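Local coordinates for protein aerobactin synthase IucA (PDB 5JM8) that probably couples citrate to a modified lysine at the cost of ATP, an early step in assembling the siderophore aerobactin, at residues A[421-426]-A[480-485]. Residues are numbered along the deposited sequence; the frame is centred on the assembly and turned at random.
Sequences GLVLLA and RYFPYY
Leu425 reaches helix 475-500 just past the end of strand 422-424, and its side chain touches the helix through CB and then through CD2. CB sits over one face of the Tyr485 ring, 4.2 Å above its plane and displaced toward the rim, while Tyr484 CD2 lies over the opposite face. Chi1 (-59°) sets CG beside the backbone N; chi2 (172°) extends CD1 away from CA and leaves CD2 as the methyl facing the helix. That methyl meets Tyr481 CB at 3.9 Å, Phe482 CA at 4.1 Å and Tyr485 CD2 at 4.1 Å, thus spanning one helical turn. Phe482 CD1 makes an apolar contact with Val423 CG1 at 4.0 Å, whereas the carbonyl oxygen Leu424 O approaches the ring obliquely, 3.8 Å from Phe482 CE1. The ring also packs edge-to-face with Phe414. Ala426 O and Tyr485 O, both acceptors, approach to 3.1 Å; Ser490 OG bonds to Tyr485 O and more weakly to Ala426 O, a shared partner that may offset their closeness. Leu425 O receives Asn430 ND2, from the magnesium site, and the Tyr485 side chain is about 6 Å from the bound ATP. This packing of a strand end and the loop after it on a helix thus borders the nucleotide-magnesium site of an IucA/IucC-family synthetase.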
ATOM      1  N   GLY A 421     -39.267   9.083 -13.129  1.00 27.34           N
ATOM      2  CA  GLY A 421     -40.243   8.223 -12.478  1.00 26.56           C
ATOM      3  C   GLY A 421     -39.638   7.076 -11.688  1.00 25.41           C
ATOM      4  O   GLY A 421     -40.340   6.132 -11.322  1.00 25.27           O
ATOM      5  N   LEU A 422     -38.339   7.161 -11.419  1.00 23.77           N
ATOM      6  CA  LEU A 422     -37.634   6.126 -10.665  1.00 23.07           C
ATOM      7  C   LEU A 422     -37.629   6.433  -9.171  1.00 23.43           C
ATOM      8  O   LEU A 422     -37.114   7.463  -8.738  1.00 24.50           O
ATOM      9  CB  LEU A 422     -36.196   5.982 -11.174  1.00 22.36           C
ATOM     10  CG  LEU A 422     -35.247   5.110 -10.343  1.00 21.52           C
ATOM     11  CD1 LEU A 422     -35.761   3.683 -10.254  1.00 22.01           C
ATOM     12  CD2 LEU A 422     -33.852   5.148 -10.937  1.00 20.91           C
ATOM     13  N   VAL A 423     -38.192   5.520  -8.389  1.00 26.45           N
ATOM     14  CA  VAL A 423     -38.251   5.676  -6.943  1.00 24.89           C
ATOM     15  C   VAL A 423     -37.175   4.829  -6.271  1.00 22.95           C
ATOM     16  O   VAL A 423     -37.222   3.602  -6.323  1.00 21.44           O
ATOM     17  CB  VAL A 423     -39.635   5.276  -6.392  1.00 26.45           C
ATOM     18  CG1 VAL A 423     -39.705   5.496  -4.887  1.00 24.27           C
ATOM     19  CG2 VAL A 423     -40.730   6.061  -7.096  1.00 23.81           C
ATOM     20  N   LEU A 424     -36.202   5.495  -5.654  1.00 21.53           N
ATOM     21  CA  LEU A 424     -35.216   4.819  -4.817  1.00 21.01           C
ATOM     22  C   LEU A 424     -35.435   5.226  -3.365  1.00 20.82           C
ATOM     23  O   LEU A 424     -35.115   6.347  -2.969  1.00 18.82           O
ATOM     24  CB  LEU A 424     -33.788   5.151  -5.257  1.00 20.08           C
ATOM     25  CG  LEU A 424     -33.386   4.711  -6.667  1.00 19.08           C
ATOM     26  CD1 LEU A 424     -31.957   5.127  -6.961  1.00 18.33           C
ATOM     27  CD2 LEU A 424     -33.548   3.210  -6.843  1.00 19.80           C
ATOM     28  N   LEU A 425     -36.000   4.312  -2.583  1.00 24.63           N
ATOM     29  CA  LEU A 425     -36.292   4.578  -1.179  1.00 26.88           C
ATOM     30  C   LEU A 425     -35.013   4.514  -0.360  1.00 29.18           C
ATOM     31  O   LEU A 425     -34.630   3.456   0.137  1.00 29.72           O
ATOM     32  CB  LEU A 425     -37.318   3.581  -0.644  1.00 24.71           C
ATOM     33  CG  LEU A 425     -38.661   3.589  -1.378  1.00 24.59           C
ATOM     34  CD1 LEU A 425     -39.531   2.433  -0.917  1.00 25.26           C
ATOM     35  CD2 LEU A 425     -39.380   4.918  -1.180  1.00 23.76           C
ATOM     36  N   ALA A 426     -34.362   5.660  -0.221  1.00 22.79           N
ATOM     37  CA  ALA A 426     -33.039   5.720   0.375  1.00 25.40           C
ATOM     38  C   ALA A 426     -33.077   5.834   1.894  1.00 26.49           C
ATOM     39  O   ALA A 426     -33.271   6.922   2.436  1.00 22.80           O
ATOM     40  CB  ALA A 426     -32.275   6.882  -0.210  1.00 24.70           C
ATOM     41  N   ARG A 480     -46.239   8.850   0.883  1.00 35.65           N
ATOM     42  CA  ARG A 480     -46.157   8.252   2.210  1.00 33.21           C
ATOM     43  C   ARG A 480     -44.726   7.828   2.526  1.00 31.33           C
ATOM     44  O   ARG A 480     -44.162   8.225   3.546  1.00 34.52           O
ATOM     45  CB  ARG A 480     -47.097   7.048   2.322  1.00 35.53           C
ATOM     46  CG  ARG A 480     -46.986   6.308   3.651  1.00 37.18           C
ATOM     47  CD  ARG A 480     -48.000   5.181   3.775  1.00 40.88           C
ATOM     48  NE  ARG A 480     -49.373   5.648   3.599  1.00 44.10           N
ATOM     49  CZ  ARG A 480     -50.023   6.426   4.460  1.00 46.33           C
ATOM     50  NH1 ARG A 480     -49.428   6.852   5.567  1.00 46.54           N
ATOM     51  NH2 ARG A 480     -51.271   6.791   4.207  1.00 47.29           N
ATOM     52  N   TYR A 481     -44.141   7.031   1.636  1.00 26.21           N
ATOM     53  CA  TYR A 481     -42.843   6.413   1.887  1.00 25.31           C
ATOM     54  C   TYR A 481     -41.664   7.355   1.654  1.00 27.16           C
ATOM     55  O   TYR A 481     -40.805   7.517   2.516  1.00 30.16           O
ATOM     56  CB  TYR A 481     -42.666   5.182   0.996  1.00 26.96           C
ATOM     57  CG  TYR A 481     -43.629   4.050   1.276  1.00 32.29           C
ATOM     58  CD1 TYR A 481     -43.875   3.619   2.573  1.00 34.08           C
ATOM     59  CD2 TYR A 481     -44.289   3.410   0.238  1.00 35.61           C
ATOM     60  CE1 TYR A 481     -44.755   2.581   2.826  1.00 36.49           C
ATOM     61  CE2 TYR A 481     -45.168   2.375   0.480  1.00 37.55           C
ATOM     62  CZ  TYR A 481     -45.398   1.964   1.774  1.00 37.66           C
ATOM     63  OH  TYR A 481     -46.275   0.932   2.013  1.00 38.17           O
ATOM     64  N   PHE A 482     -41.634   7.977   0.484  1.00 24.91           N
ATOM     65  CA  PHE A 482     -40.435   8.657   0.007  1.00 26.16           C
ATOM     66  C   PHE A 482     -39.925   9.785   0.915  1.00 24.91           C
ATOM     67  O   PHE A 482     -38.731   9.844   1.210  1.00 22.97           O
ATOM     68  CB  PHE A 482     -40.692   9.203  -1.395  1.00 28.04           C
ATOM     69  CG  PHE A 482     -39.450   9.652  -2.104  1.00 28.78           C
ATOM     70  CD1 PHE A 482     -38.699   8.754  -2.840  1.00 27.23           C
ATOM     71  CD2 PHE A 482     -39.030  10.967  -2.032  1.00 30.02           C
ATOM     72  CE1 PHE A 482     -37.557   9.160  -3.494  1.00 27.66           C
ATOM     73  CE2 PHE A 482     -37.887  11.379  -2.687  1.00 30.55           C
ATOM     74  CZ  PHE A 482     -37.149  10.474  -3.418  1.00 29.02           C
ATOM     75  N   PRO A 483     -40.814  10.689   1.360  1.00 25.81           N
ATOM     76  CA  PRO A 483     -40.305  11.735   2.256  1.00 26.20           C
ATOM     77  C   PRO A 483     -39.941  11.223   3.654  1.00 26.50           C
ATOM     78  O   PRO A 483     -39.151  11.868   4.341  1.00 24.03           O
ATOM     79  CB  PRO A 483     -41.464  12.737   2.323  1.00 26.21           C
ATOM     80  CG  PRO A 483     -42.668  11.968   1.935  1.00 25.80           C
ATOM     81  CD  PRO A 483     -42.211  10.933   0.963  1.00 25.69           C
ATOM     82  N   TYR A 484     -40.507  10.094   4.072  1.00 26.47           N
ATOM     83  CA  TYR A 484     -40.103   9.483   5.338  1.00 25.87           C
ATOM     84  C   TYR A 484     -38.652   9.036   5.271  1.00 26.46           C
ATOM     85  O   TYR A 484     -37.811   9.499   6.039  1.00 26.60           O
ATOM     86  CB  TYR A 484     -40.985   8.282   5.692  1.00 26.18           C
ATOM     87  CG  TYR A 484     -40.374   7.381   6.750  1.00 31.18           C
ATOM     88  CD1 TYR A 484     -40.182   7.834   8.050  1.00 33.07           C
ATOM     89  CD2 TYR A 484     -39.985   6.078   6.448  1.00 33.36           C
ATOM     90  CE1 TYR A 484     -39.620   7.013   9.021  1.00 34.69           C
ATOM     91  CE2 TYR A 484     -39.425   5.253   7.413  1.00 35.62           C
ATOM     92  CZ  TYR A 484     -39.246   5.726   8.692  1.00 37.23           C
ATOM     93  OH  TYR A 484     -38.690   4.902   9.640  1.00 41.15           O
ATOM     94  N   TYR A 485     -38.367   8.130   4.345  1.00 19.51           N
ATOM     95  CA  TYR A 485     -37.035   7.557   4.228  1.00 24.90           C
ATOM     96  C   TYR A 485     -35.963   8.611   3.974  1.00 26.51           C
ATOM     97  O   TYR A 485     -34.887   8.556   4.566  1.00 30.25           O
ATOM     98  CB  TYR A 485     -37.002   6.520   3.103  1.00 24.16           C
ATOM     99  CG  TYR A 485     -37.784   5.260   3.405  1.00 30.98           C
ATOM    100  CD1 TYR A 485     -37.254   4.267   4.215  1.00 35.00           C
ATOM    101  CD2 TYR A 485     -39.050   5.062   2.875  1.00 35.99           C
ATOM    102  CE1 TYR A 485     -37.969   3.116   4.492  1.00 37.20           C
ATOM    103  CE2 TYR A 485     -39.769   3.914   3.145  1.00 38.43           C
ATOM    104  CZ  TYR A 485     -39.223   2.944   3.952  1.00 37.57           C
ATOM    105  OH  TYR A 485     -39.934   1.799   4.223  1.00 37.02           O
TER